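PDB 3G9Q: ferrichrome-binding protein from Bacillus subtilis subsp. subtilis, which binds iron(3+)-hydroxamate complexes such as ferrichrome and coprogen and hands them to the membrane permease of an ABC transporter for import. Local coordinates for residues Y25-K29 and Y48-N53. Residues are numbered along the deposited sequence; the frame is centred on the assembly and turned at random.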
loop_
_atom_site.group_PDB
_atom_site.type_symbol
_atom_site.label_atom_id
_atom_site.label_comp_id
_atom_site.label_asym_id
_atom_site.label_seq_id
_atom_site.Cartn_x
_atom_site.Cartn_y
_atom_site.Cartn_z
ATOM N N TYR A 25 3.230 -6.722 8.432
ATOM C CA TYR A 25 4.370 -6.332 9.270
ATOM C C TYR A 25 4.209 -4.935 9.871
ATOM O O TYR A 25 4.362 -4.756 11.084
ATOM C CB TYR A 25 5.682 -6.402 8.475
ATOM C CG TYR A 25 6.858 -5.853 9.239
ATOM C CD1 TYR A 25 7.424 -6.559 10.306
ATOM C CD2 TYR A 25 7.342 -4.595 8.962
ATOM C CE1 TYR A 25 8.447 -6.007 11.085
ATOM C CE2 TYR A 25 8.346 -4.036 9.717
ATOM C CZ TYR A 25 8.902 -4.737 10.782
ATOM O OH TYR A 25 9.915 -4.139 11.517
ATOM N N GLY A 26 3.902 -3.955 9.019
ATOM C CA GLY A 26 3.713 -2.588 9.481
ATOM C C GLY A 26 2.608 -2.397 10.520
ATOM O O GLY A 26 2.633 -1.423 11.276
ATOM N N TYR A 27 1.634 -3.310 10.552
ATOM C CA TYR A 27 0.526 -3.238 11.516
ATOM C C TYR A 27 0.997 -3.507 12.941
ATOM O O TYR A 27 0.655 -2.780 13.873
ATOM C CB TYR A 27 -0.587 -4.255 11.184
ATOM C CG TYR A 27 -1.450 -3.884 10.004
ATOM C CD1 TYR A 27 -1.055 -4.200 8.715
ATOM C CD2 TYR A 27 -2.635 -3.182 10.173
ATOM C CE1 TYR A 27 -1.806 -3.826 7.627
ATOM C CE2 TYR A 27 -3.397 -2.796 9.084
ATOM C CZ TYR A 27 -2.978 -3.121 7.813
ATOM O OH TYR A 27 -3.717 -2.745 6.704
ATOM N N PHE A 28 1.776 -4.571 13.096
ATOM C CA PHE A 28 2.289 -4.975 14.391
ATOM C C PHE A 28 3.354 -3.975 14.831
ATOM O O PHE A 28 3.501 -3.699 16.020
ATOM C CB PHE A 28 2.843 -6.405 14.294
ATOM C CG PHE A 28 1.766 -7.475 14.249
ATOM C CD1 PHE A 28 1.418 -8.180 15.389
ATOM C CD2 PHE A 28 1.062 -7.733 13.078
ATOM C CE1 PHE A 28 0.383 -9.118 15.363
ATOM C CE2 PHE A 28 0.027 -8.669 13.051
ATOM C CZ PHE A 28 -0.308 -9.357 14.192
ATOM N N LYS A 29 4.085 -3.417 13.869
ATOM C CA LYS A 29 5.107 -2.429 14.192
ATOM C C LYS A 29 4.395 -1.228 14.813
ATOM O O LYS A 29 4.793 -0.740 15.869
ATOM C CB LYS A 29 5.882 -2.010 12.930
ATOM C CG LYS A 29 7.068 -1.093 13.193
ATOM C CD LYS A 29 8.048 -1.723 14.142
ATOM C CE LYS A 29 8.873 -0.644 14.810
ATOM N NZ LYS A 29 9.594 -1.175 16.001
ATOM N N TYR A 48 10.030 0.612 5.115
ATOM C CA TYR A 48 10.452 -0.287 6.193
ATOM C C TYR A 48 11.964 -0.193 6.424
ATOM O O TYR A 48 12.424 0.570 7.276
ATOM C CB TYR A 48 10.094 -1.746 5.860
ATOM C CG TYR A 48 8.618 -2.121 5.903
ATOM C CD1 TYR A 48 8.184 -3.319 5.326
ATOM C CD2 TYR A 48 7.666 -1.316 6.539
ATOM C CE1 TYR A 48 6.855 -3.715 5.375
ATOM C CE2 TYR A 48 6.312 -1.711 6.591
ATOM C CZ TYR A 48 5.923 -2.918 6.006
ATOM O OH TYR A 48 4.623 -3.361 6.065
ATOM N N LYS A 49 12.728 -0.976 5.658
ATOM C CA LYS A 49 14.191 -0.994 5.770
ATOM C C LYS A 49 14.697 0.430 5.963
ATOM O O LYS A 49 15.762 0.656 6.546
ATOM C CB LYS A 49 14.821 -1.631 4.514
ATOM C CG LYS A 49 14.606 -0.865 3.204
ATOM C CD LYS A 49 15.114 -1.650 1.988
ATOM C CE LYS A 49 16.640 -1.813 1.962
ATOM N NZ LYS A 49 17.199 -2.630 3.083
ATOM N N GLY A 50 13.902 1.379 5.473
ATOM C CA GLY A 50 14.225 2.787 5.592
ATOM C C GLY A 50 14.688 3.150 6.992
ATOM O O GLY A 50 15.444 4.105 7.164
ATOM N N LYS A 51 14.238 2.391 7.990
ATOM C CA LYS A 51 14.628 2.627 9.375
ATOM C C LYS A 51 14.064 1.590 10.346
ATOM O O LYS A 51 14.433 1.583 11.520
ATOM C CB LYS A 51 14.197 4.039 9.829
ATOM C CG LYS A 51 15.236 5.154 9.617
ATOM C CD LYS A 51 14.757 6.501 10.163
ATOM C CE LYS A 51 14.687 6.502 11.685
ATOM N NZ LYS A 51 16.029 6.417 12.311
ATOM N N THR A 52 13.191 0.704 9.869
ATOM C CA THR A 52 12.573 -0.300 10.748
ATOM C C THR A 52 12.855 -1.772 10.405
ATOM O O THR A 52 12.040 -2.424 9.748
ATOM C CB THR A 52 11.037 -0.149 10.779
ATOM O OG1 THR A 52 10.682 1.237 10.868
ATOM C CG2 THR A 52 10.469 -0.908 11.971
ATOM N N ASN A 53 13.977 -2.309 10.874
ATOM C CA ASN A 53 14.306 -3.704 10.588
ATOM C C ASN A 53 15.125 -4.354 11.699
ATOM O O ASN A 53 15.174 -5.581 11.820
ATOM C CB ASN A 53 15.062 -3.798 9.256
ATOM C CG ASN A 53 14.151 -4.158 8.095
ATOM O OD1 ASN A 53 14.545 -4.084 6.924
ATOM N ND2 ASN A 53 12.926 -4.562 8.413
#
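Y25 and Y48 meet as a T-shaped aromatic pair, an instructive case of a loop tyrosine that serves a helix with both its ring and its hydroxyl. The edge of the Y25 ring is turned onto one face of Y48, with the planes at 77° and the centroids 5.0 Å apart. Its CD2 sits 3.6 Å above the middle of the Y48 ring, so that the C-H edge is directed into the pi cloud. The two side chains run past one another in opposite senses, and the phenol end of Y48 reaches the first turn of helix 25-31. There Y48 OH accepts a hydrogen bond from G26 N, 3.1 Å long and bent to 137° at the hydrogen.

Y25 leaves the helix with CG anti to its backbone N (chi1 173°), and this takes its own hydroxyl end to a place beside T52. The methyl CG2 of T52 also lies against the methylenes of K29, whose bend at chi2 brings CD and CE to it while the ammonium stays farther off. Outside the two segments Y25 OH makes a weak hydrogen bond to E56 OE1, while Y48 also rests on V42 and D254.

The contact thus joins the first turn of the helix to the loop between strand 35-37 and helix 64-68, within the N-terminal lobe of the two-lobed binding-protein fold, whose parallel sheet includes strand 35-37. A leucine in place of Y48 would probably leave G26 N without this acceptor and the edge of Y25 without its aromatic face. Chemically, G26 N lies where no carbonyl of a preceding turn can accept its N-H, and the buried Y48 hydroxyl takes that role.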